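Local coordinates for putative uncharacterized protein (Xanthomonas oryzae pv. oryzae, PDB 4KL0) that is a bacterial effector that binds a calcium ion and may hydrolyse N-glycosidic bonds of nucleosides, its exact activity being unknown, at residues D42-T47 and E251-V256; A232-A237 and L314-P319; D318-L323 and L363-L368. One frame throughout, in Å; residues are numbered along the deposited sequence.

Interaction 1 (D42-T47 and E251-V256); sequences DVVTYT and EYLRDV. With CA (calcium ion), chain B.
L253 sends its two methyl carbons into the side of helix 41-54, between V43, V44 and T47. Its CG stands beside its own backbone N (chi1 -73°), and the chain runs on extended toward the partner helix. CD2 does most of the touching: it lies 3.6 Å from V43 CG1 and also 3.6 Å from V44 CG2. CD1 lies between V44 CG2 and T47 OG1, 4.0 Å from the latter. That hydroxyl is turned back on its own helix and donates to V43 O at 2.9 Å. T47 N bonds to the same oxygen from the opposite face of the carbonyl plane, so V43 O is gripped twice.

V43 is the second centre of the contact. It holds CG1 anti to its backbone N (chi1 171°), and this methyl meets the edge of the Y252 ring, near the ring plane, 3.6 Å from CE1. CG2 of V43 lies further out, toward Y252 OH. The hydroxyl has its polar partner in N37, which pins the far end of the ring.

The two helices run nearly antiparallel, 154° between their directions and 10.5 Å between the segment axes. D42 takes no part in the packing and binds the calcium ion with both carboxylate oxygens, OD2 at 2.5 Å. D35, I151 and D318 complete the protein ligands. The one polar side-chain atom at the seam, T47 OG1, is bonded within its own helix. Helix 248-269 is therefore held against the helix of a metal ligand by van der Waals contact of methyl groups and a ring edge.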
loop_
_atom_site.group_PDB
_atom_site.type_symbol
_atom_site.label_atom_id
_atom_site.label_comp_id
_atom_site.label_asym_id
_atom_site.label_seq_id
_atom_site.Cartn_x
_atom_site.Cartn_y
_atom_site.Cartn_z
ATOM N N ASP A 42 2.241 2.606 -3.553
ATOM C CA ASP A 42 0.791 2.728 -3.550
ATOM C C ASP A 42 0.227 2.457 -4.921
ATOM O O ASP A 42 -0.841 1.828 -5.043
ATOM C CB ASP A 42 0.364 4.114 -3.005
ATOM C CG ASP A 42 0.877 4.361 -1.587
ATOM O OD1 ASP A 42 0.031 4.338 -0.687
ATOM O OD2 ASP A 42 2.135 4.567 -1.391
ATOM N N VAL A 43 0.910 2.962 -5.960
ATOM C CA VAL A 43 0.376 2.760 -7.310
ATOM C C VAL A 43 0.501 1.321 -7.788
ATOM O O VAL A 43 -0.398 0.850 -8.491
ATOM C CB VAL A 43 0.980 3.772 -8.277
ATOM C CG1 VAL A 43 0.601 3.417 -9.749
ATOM C CG2 VAL A 43 0.422 5.169 -7.878
ATOM N N VAL A 44 1.547 0.595 -7.358
ATOM C CA VAL A 44 1.567 -0.844 -7.610
ATOM C C VAL A 44 0.362 -1.500 -6.928
ATOM O O VAL A 44 -0.290 -2.398 -7.519
ATOM C CB VAL A 44 2.883 -1.511 -7.100
ATOM C CG1 VAL A 44 2.836 -3.030 -7.468
ATOM C CG2 VAL A 44 4.096 -0.816 -7.784
ATOM N N THR A 45 0.007 -1.012 -5.727
ATOM C CA THR A 45 -1.143 -1.591 -5.027
ATOM C C THR A 45 -2.432 -1.330 -5.811
ATOM O O THR A 45 -3.300 -2.220 -5.898
ATOM C CB THR A 45 -1.272 -0.975 -3.612
ATOM O OG1 THR A 45 -0.020 -1.089 -2.958
ATOM C CG2 THR A 45 -2.348 -1.694 -2.799
ATOM N N TYR A 46 -2.608 -0.124 -6.376
ATOM C CA TYR A 46 -3.820 0.175 -7.132
ATOM C C TYR A 46 -3.874 -0.772 -8.338
ATOM O O TYR A 46 -4.959 -1.269 -8.731
ATOM C CB TYR A 46 -3.822 1.614 -7.679
ATOM C CG TYR A 46 -3.648 2.718 -6.666
ATOM C CD1 TYR A 46 -3.862 2.499 -5.305
ATOM C CD2 TYR A 46 -3.262 3.971 -7.055
ATOM C CE1 TYR A 46 -3.650 3.517 -4.362
ATOM C CE2 TYR A 46 -3.081 4.989 -6.155
ATOM C CZ TYR A 46 -3.271 4.772 -4.805
ATOM O OH TYR A 46 -3.015 5.808 -3.951
ATOM N N THR A 47 -2.687 -1.002 -8.945
ATOM C CA THR A 47 -2.591 -1.871 -10.143
ATOM C C THR A 47 -2.971 -3.327 -9.834
ATOM O O THR A 47 -3.832 -3.894 -10.513
ATOM C CB THR A 47 -1.207 -1.799 -10.749
ATOM O OG1 THR A 47 -0.942 -0.434 -11.083
ATOM C CG2 THR A 47 -1.103 -2.607 -12.044
ATOM N N GLU A 251 4.453 2.322 -17.394
ATOM C CA GLU A 251 5.611 3.156 -17.667
ATOM C C GLU A 251 5.839 4.109 -16.480
ATOM O O GLU A 251 6.974 4.343 -16.083
ATOM C CB GLU A 251 5.411 3.998 -18.943
ATOM C CG GLU A 251 5.320 3.128 -20.225
ATOM C CD GLU A 251 5.044 3.959 -21.469
ATOM O OE1 GLU A 251 4.474 5.072 -21.315
ATOM O OE2 GLU A 251 5.424 3.509 -22.603
ATOM N N TYR A 252 4.773 4.683 -15.940
ATOM C CA TYR A 252 4.948 5.481 -14.703
ATOM C C TYR A 252 5.675 4.686 -13.612
ATOM O O TYR A 252 6.631 5.202 -12.992
ATOM C CB TYR A 252 3.601 6.003 -14.184
ATOM C CG TYR A 252 3.571 6.434 -12.720
ATOM C CD1 TYR A 252 3.142 5.533 -11.732
ATOM C CD2 TYR A 252 4.054 7.670 -12.325
ATOM C CE1 TYR A 252 3.129 5.891 -10.396
ATOM C CE2 TYR A 252 4.036 8.045 -10.989
ATOM C CZ TYR A 252 3.598 7.141 -10.028
ATOM O OH TYR A 252 3.602 7.505 -8.694
ATOM N N LEU A 253 5.235 3.449 -13.352
ATOM C CA LEU A 253 5.834 2.699 -12.242
ATOM C C LEU A 253 7.296 2.416 -12.528
ATOM O O LEU A 253 8.155 2.574 -11.667
ATOM C CB LEU A 253 5.129 1.368 -11.991
ATOM C CG LEU A 253 3.752 1.586 -11.341
ATOM C CD1 LEU A 253 2.958 0.274 -11.382
ATOM C CD2 LEU A 253 3.944 2.116 -9.882
ATOM N N ARG A 254 7.611 1.951 -13.749
ATOM C CA ARG A 254 9.003 1.680 -14.023
ATOM C C ARG A 254 9.843 2.963 -13.924
ATOM O O ARG A 254 10.913 2.945 -13.333
ATOM C CB ARG A 254 9.108 1.011 -15.408
ATOM C CG ARG A 254 10.578 0.659 -15.804
ATOM C CD ARG A 254 11.346 1.801 -16.514
ATOM N NE ARG A 254 10.536 2.590 -17.451
ATOM C CZ ARG A 254 10.245 2.214 -18.690
ATOM N NH1 ARG A 254 10.700 1.056 -19.131
ATOM N NH2 ARG A 254 9.477 2.978 -19.472
ATOM N N ASP A 255 9.334 4.066 -14.468
ATOM C CA ASP A 255 10.095 5.318 -14.463
ATOM C C ASP A 255 10.276 5.841 -13.029
ATOM O O ASP A 255 11.389 6.252 -12.659
ATOM C CB ASP A 255 9.451 6.389 -15.330
ATOM C CG ASP A 255 9.527 6.061 -16.823
ATOM O OD1 ASP A 255 10.248 5.099 -17.194
ATOM O OD2 ASP A 255 8.850 6.789 -17.585
ATOM N N VAL A 256 9.233 5.774 -12.207
ATOM C CA VAL A 256 9.439 6.256 -10.825
ATOM C C VAL A 256 10.433 5.382 -10.040
ATOM O O VAL A 256 11.283 5.886 -9.266
ATOM C CB VAL A 256 8.088 6.420 -10.042
ATOM C CG1 VAL A 256 7.277 7.409 -10.704
ATOM C CG2 VAL A 256 7.397 5.151 -9.910
HETATM CA CA CA B . 2.235 4.001 1.036
HETATM O O HOH W 1 3.439 2.388 2.830
HETATM O O HOH W 2 4.630 3.811 0.395
HETATM O O HOH W 3 3.492 5.333 2.876
#

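Interaction 2 (A232-A237 and L314-P319); sequences AAVPPA and LNLYDP. With CA (calcium ion), chain B.
V234 has chi1 -60°, which sets CG1 beside its backbone N and CG2 between that N and the carbonyl carbon. Both methyls thus face L316. The L316 side chain, CG beside its own N (chi1 -69°) and then extended, swings its end back toward V234 and crosses it at about a right angle. L316 CD1 rests 3.7 Å from V234 CG1 and almost as near CG2.

The backbones join beside this pair. V234 N donates to L314 O at 2.8 Å, and L314 N returns a bond to V234 O at 2.7 Å. This is a single antiparallel bridge, a hydrogen-bonded pair between two loops.

L314 covers the next part of the loop. Its CB lies close to V234 O, and its CD1 lies 3.8 Å from P236 N, where the chain turns toward helix 236-243. On the other side of the bridge, N315 OD1 comes within 3.5 Å of A233 CB, a packing contact. The amide nitrogen of N315 is used within its own segment: ND2 donates to Y317 OH at 2.9 Å.

L316 is the N-cap residue of helix 317-325. Two residues on, in the first turn, D318 OD2 binds the calcium ion at 2.4 Å, while D318 OD1 accepts a bond from metal-bound water 1. D41 OD2 accepts from D318 N, which probably helps to place this helix start. The paired amides satisfy two N-H groups and two carbonyls of the buried residues V234 and L314. The bridge and the leucine-valine packing thus tie the loop before helix 236-243 to the loop that leads into a metal-binding helix.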
loop_
_atom_site.group_PDB
_atom_site.type_symbol
_atom_site.label_atom_id
_atom_site.label_comp_id
_atom_site.label_asym_id
_atom_site.label_seq_id
_atom_site.Cartn_x
_atom_site.Cartn_y
_atom_site.Cartn_z
ATOM N N ALA A 232 10.119 -10.978 0.085
ATOM C CA ALA A 232 9.439 -11.142 -1.203
ATOM C C ALA A 232 9.820 -10.041 -2.223
ATOM O O ALA A 232 9.033 -9.711 -3.126
ATOM C CB ALA A 232 7.904 -11.166 -0.965
ATOM N N ALA A 233 11.022 -9.470 -2.086
ATOM C CA ALA A 233 11.446 -8.356 -2.929
ATOM C C ALA A 233 11.480 -8.788 -4.375
ATOM O O ALA A 233 11.855 -9.934 -4.666
ATOM C CB ALA A 233 12.865 -7.859 -2.498
ATOM N N VAL A 234 11.074 -7.914 -5.282
ATOM C CA VAL A 234 11.028 -8.228 -6.720
ATOM C C VAL A 234 12.229 -7.615 -7.458
ATOM O O VAL A 234 12.827 -6.628 -7.010
ATOM C CB VAL A 234 9.721 -7.731 -7.347
ATOM C CG1 VAL A 234 8.485 -8.409 -6.661
ATOM C CG2 VAL A 234 9.666 -6.177 -7.331
ATOM N N PRO A 235 12.626 -8.198 -8.615
ATOM C CA PRO A 235 13.749 -7.588 -9.350
ATOM C C PRO A 235 13.267 -6.469 -10.272
ATOM O O PRO A 235 12.012 -6.317 -10.408
ATOM C CB PRO A 235 14.264 -8.756 -10.215
ATOM C CG PRO A 235 12.966 -9.526 -10.528
ATOM C CD PRO A 235 12.099 -9.424 -9.259
ATOM N N PRO A 236 14.187 -5.713 -10.920
ATOM C CA PRO A 236 13.773 -4.709 -11.909
ATOM C C PRO A 236 12.863 -5.297 -12.986
ATOM O O PRO A 236 12.103 -4.528 -13.558
ATOM C CB PRO A 236 15.110 -4.245 -12.551
ATOM C CG PRO A 236 16.113 -4.432 -11.472
ATOM C CD PRO A 236 15.601 -5.515 -10.521
ATOM N N ALA A 237 12.985 -6.596 -13.299
ATOM C CA ALA A 237 12.206 -7.184 -14.383
ATOM C C ALA A 237 10.725 -7.028 -14.094
ATOM O O ALA A 237 9.905 -7.020 -15.062
ATOM C CB ALA A 237 12.572 -8.675 -14.593
ATOM N N LEU A 314 13.877 -5.233 -4.935
ATOM C CA LEU A 314 13.098 -3.998 -4.788
ATOM C C LEU A 314 11.870 -4.347 -3.913
ATOM O O LEU A 314 11.083 -5.265 -4.254
ATOM C CB LEU A 314 12.654 -3.445 -6.151
ATOM C CG LEU A 314 13.844 -3.064 -7.056
ATOM C CD1 LEU A 314 13.329 -2.938 -8.472
ATOM C CD2 LEU A 314 14.571 -1.774 -6.538
ATOM N N ASN A 315 11.688 -3.625 -2.798
ATOM C CA ASN A 315 10.584 -3.970 -1.890
ATOM C C ASN A 315 9.188 -3.482 -2.322
ATOM O O ASN A 315 9.068 -2.346 -2.847
ATOM C CB ASN A 315 10.909 -3.430 -0.512
ATOM C CG ASN A 315 12.158 -4.054 0.052
ATOM O OD1 ASN A 315 12.453 -5.238 -0.204
ATOM N ND2 ASN A 315 12.896 -3.280 0.845
ATOM N N LEU A 316 8.173 -4.336 -2.165
ATOM C CA LEU A 316 6.755 -3.950 -2.431
ATOM C C LEU A 316 5.904 -4.023 -1.139
ATOM O O LEU A 316 5.080 -4.930 -0.931
ATOM C CB LEU A 316 6.120 -4.836 -3.535
ATOM C CG LEU A 316 6.702 -4.607 -4.929
ATOM C CD1 LEU A 316 6.125 -5.589 -6.013
ATOM C CD2 LEU A 316 6.582 -3.098 -5.314
ATOM N N TYR A 317 6.029 -3.028 -0.275
ATOM C CA TYR A 317 5.407 -3.145 1.024
ATOM C C TYR A 317 3.903 -3.077 0.938
ATOM O O TYR A 317 3.192 -3.868 1.521
ATOM C CB TYR A 317 5.844 -1.972 1.930
ATOM C CG TYR A 317 7.342 -1.772 2.004
ATOM C CD1 TYR A 317 8.110 -2.530 2.869
ATOM C CD2 TYR A 317 7.962 -0.802 1.220
ATOM C CE1 TYR A 317 9.497 -2.343 2.946
ATOM C CE2 TYR A 317 9.341 -0.608 1.271
ATOM C CZ TYR A 317 10.090 -1.382 2.136
ATOM O OH TYR A 317 11.467 -1.178 2.208
ATOM N N ASP A 318 3.419 -2.109 0.190
ATOM C CA ASP A 318 1.988 -1.906 0.170
ATOM C C ASP A 318 1.213 -2.993 -0.612
ATOM O O ASP A 318 0.111 -3.407 -0.187
ATOM C CB ASP A 318 1.676 -0.506 -0.372
ATOM C CG ASP A 318 2.126 0.589 0.565
ATOM O OD1 ASP A 318 2.481 0.322 1.728
ATOM O OD2 ASP A 318 2.100 1.780 0.184
ATOM N N PRO A 319 1.745 -3.465 -1.743
ATOM C CA PRO A 319 1.023 -4.540 -2.426
ATOM C C PRO A 319 0.948 -5.773 -1.562
ATOM O O PRO A 319 -0.095 -6.424 -1.561
ATOM C CB PRO A 319 1.935 -4.833 -3.612
ATOM C CG PRO A 319 2.485 -3.505 -3.949
ATOM C CD PRO A 319 2.786 -2.865 -2.605
HETATM CA CA CA B . 2.235 4.001 1.036
HETATM O O HOH W 1 3.439 2.388 2.830
HETATM O O HOH W 2 4.630 3.811 0.395
HETATM O O HOH W 3 3.492 5.333 2.876
#

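Interaction 3 (D318-L323 and L363-L368). With CA (calcium ion), chain B.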
loop_
_atom_site.group_PDB
_atom_site.type_symbol
_atom_site.label_atom_id
_atom_site.label_comp_id
_atom_site.label_asym_id
_atom_site.label_seq_id
_atom_site.Cartn_x
_atom_site.Cartn_y
_atom_site.Cartn_z
ATOM N N ASP A 318 3.419 -2.109 0.190
ATOM C CA ASP A 318 1.988 -1.906 0.170
ATOM C C ASP A 318 1.213 -2.993 -0.612
ATOM O O ASP A 318 0.111 -3.407 -0.187
ATOM C CB ASP A 318 1.676 -0.506 -0.372
ATOM C CG ASP A 318 2.126 0.589 0.565
ATOM O OD1 ASP A 318 2.481 0.322 1.728
ATOM O OD2 ASP A 318 2.100 1.780 0.184
ATOM N N PRO A 319 1.745 -3.465 -1.743
ATOM C CA PRO A 319 1.023 -4.540 -2.426
ATOM C C PRO A 319 0.948 -5.773 -1.562
ATOM O O PRO A 319 -0.095 -6.424 -1.561
ATOM C CB PRO A 319 1.935 -4.833 -3.612
ATOM C CG PRO A 319 2.485 -3.505 -3.949
ATOM C CD PRO A 319 2.786 -2.865 -2.605
ATOM N N LEU A 320 2.005 -6.087 -0.823
ATOM C CA LEU A 320 1.929 -7.236 0.052
ATOM C C LEU A 320 0.889 -7.041 1.142
ATOM O O LEU A 320 0.270 -8.003 1.591
ATOM C CB LEU A 320 3.291 -7.516 0.687
ATOM C CG LEU A 320 4.262 -8.119 -0.330
ATOM C CD1 LEU A 320 5.725 -8.045 0.236
ATOM C CD2 LEU A 320 3.914 -9.588 -0.613
ATOM N N THR A 321 0.728 -5.816 1.627
ATOM C CA THR A 321 -0.287 -5.527 2.664
ATOM C C THR A 321 -1.684 -5.841 2.141
ATOM O O THR A 321 -2.486 -6.454 2.833
ATOM C CB THR A 321 -0.164 -4.056 3.111
ATOM O OG1 THR A 321 1.165 -3.877 3.619
ATOM C CG2 THR A 321 -1.147 -3.709 4.195
ATOM N N LEU A 322 -1.946 -5.409 0.908
ATOM C CA LEU A 322 -3.207 -5.746 0.279
ATOM C C LEU A 322 -3.393 -7.267 0.124
ATOM O O LEU A 322 -4.502 -7.785 0.457
ATOM C CB LEU A 322 -3.340 -5.006 -1.070
ATOM C CG LEU A 322 -4.653 -5.394 -1.798
ATOM C CD1 LEU A 322 -5.834 -4.932 -0.973
ATOM C CD2 LEU A 322 -4.712 -4.747 -3.159
ATOM N N LEU A 323 -2.352 -7.968 -0.293
ATOM C CA LEU A 323 -2.429 -9.424 -0.416
ATOM C C LEU A 323 -2.709 -10.022 0.958
ATOM O O LEU A 323 -3.480 -10.991 1.088
ATOM C CB LEU A 323 -1.169 -10.007 -1.048
ATOM C CG LEU A 323 -0.914 -9.595 -2.519
ATOM C CD1 LEU A 323 0.274 -10.368 -3.083
ATOM C CD2 LEU A 323 -2.130 -9.889 -3.410
ATOM N N LEU A 363 5.801 -14.102 -7.825
ATOM C CA LEU A 363 5.205 -14.520 -9.086
ATOM C C LEU A 363 3.740 -14.033 -9.176
ATOM O O LEU A 363 3.286 -13.507 -10.199
ATOM C CB LEU A 363 5.273 -16.056 -9.175
ATOM C CG LEU A 363 5.284 -16.721 -10.529
ATOM C CD1 LEU A 363 6.456 -16.213 -11.348
ATOM C CD2 LEU A 363 5.414 -18.217 -10.277
ATOM N N LEU A 364 3.020 -14.148 -8.076
ATOM C CA LEU A 364 1.650 -13.606 -8.001
ATOM C C LEU A 364 1.568 -12.080 -8.165
ATOM O O LEU A 364 0.689 -11.568 -8.906
ATOM C CB LEU A 364 0.957 -14.052 -6.731
ATOM C CG LEU A 364 -0.499 -13.614 -6.662
ATOM C CD1 LEU A 364 -1.309 -14.294 -7.789
ATOM C CD2 LEU A 364 -1.047 -13.956 -5.315
ATOM N N LEU A 365 2.473 -11.343 -7.518
ATOM C CA LEU A 365 2.518 -9.886 -7.748
ATOM C C LEU A 365 2.746 -9.595 -9.225
ATOM O O LEU A 365 2.027 -8.763 -9.796
ATOM C CB LEU A 365 3.621 -9.212 -6.912
ATOM C CG LEU A 365 3.303 -9.160 -5.417
ATOM C CD1 LEU A 365 4.589 -8.858 -4.621
ATOM C CD2 LEU A 365 2.218 -8.133 -5.016
ATOM N N SER A 366 3.699 -10.278 -9.889
ATOM C CA SER A 366 3.929 -10.040 -11.324
ATOM C C SER A 366 2.686 -10.415 -12.163
ATOM O O SER A 366 2.282 -9.654 -13.056
ATOM C CB SER A 366 5.207 -10.775 -11.799
ATOM O OG SER A 366 5.411 -10.575 -13.211
ATOM N N ALA A 367 2.099 -11.582 -11.880
ATOM C CA ALA A 367 0.878 -12.005 -12.602
ATOM C C ALA A 367 -0.256 -10.994 -12.490
ATOM O O ALA A 367 -0.858 -10.609 -13.509
ATOM C CB ALA A 367 0.428 -13.388 -12.153
ATOM N N LEU A 368 -0.530 -10.532 -11.262
ATOM C CA LEU A 368 -1.616 -9.598 -11.078
ATOM C C LEU A 368 -1.340 -8.264 -11.782
ATOM O O LEU A 368 -2.239 -7.725 -12.418
ATOM C CB LEU A 368 -1.864 -9.397 -9.584
ATOM C CG LEU A 368 -2.357 -10.603 -8.760
ATOM C CD1 LEU A 368 -2.181 -10.295 -7.286
ATOM C CD2 LEU A 368 -3.838 -10.914 -9.042
HETATM CA CA CA B . 2.235 4.001 1.036
HETATM O O HOH W 1 3.439 2.388 2.830
HETATM O O HOH W 2 4.630 3.811 0.395
HETATM O O HOH W 3 3.492 5.333 2.876
#
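L365 overlaps P319 and L323 with one methyl. Its CD2 lies 3.6 Å from P319 CB and 3.5 Å from L323 CD1, so it fills the groove between two residues one helical turn apart. The other methyl, CD1, points toward L320 and meets its CD2 at 4.1 Å, the two side chains crossing at about a right angle. L365 leaves its backbone at an angle to the partner helix. With CG beside the backbone N (chi1 -71°) and an extended second torsion, its end still comes round to the contact.

L323 answers from the other helix. Its CD1 is taken by L365, with L364 CD2 more distant, while its CD2 slides past L368 and comes 3.9 Å from L368 CD1. The helices cross almost perpendicularly, at 95°, with 11.4 Å between the segment axes. The wide spacing is bridged by leucine ends. Helix 358-372 is the last helix of the modelled chain. It packs here on helix 317-325, whose T321 touches T176 and M178 of strand 172-178, in the mixed, mainly parallel sheet of this Rossmann-like nucleoside hydrolase fold. P319 directly follows the calcium ligand D318. L364 also meets L19 of helix 10-20, and L368 meets Q51 of helix 41-54.

The three contacts lie close together, about 9 to 12 Å between centres. Interactions 2 and 3 share D318 and P319 on helix 317-325. They also meet directly, L316 of interaction 2 touching L365 of interaction 3. Interaction 1 joins them through helix 41-54, where V44 and T45 pack on P319 and D318. Along the chain, both segments of interaction 1 precede those of interaction 3, whereas those of interactions 1 and 2 interleave. Helix 236-243 comes just before helix 248-269. D42 and D318 bind the same calcium ion, so its positive charge probably offsets the closeness of the two carboxylates. Distant parts of the chain thus converge on one metal site.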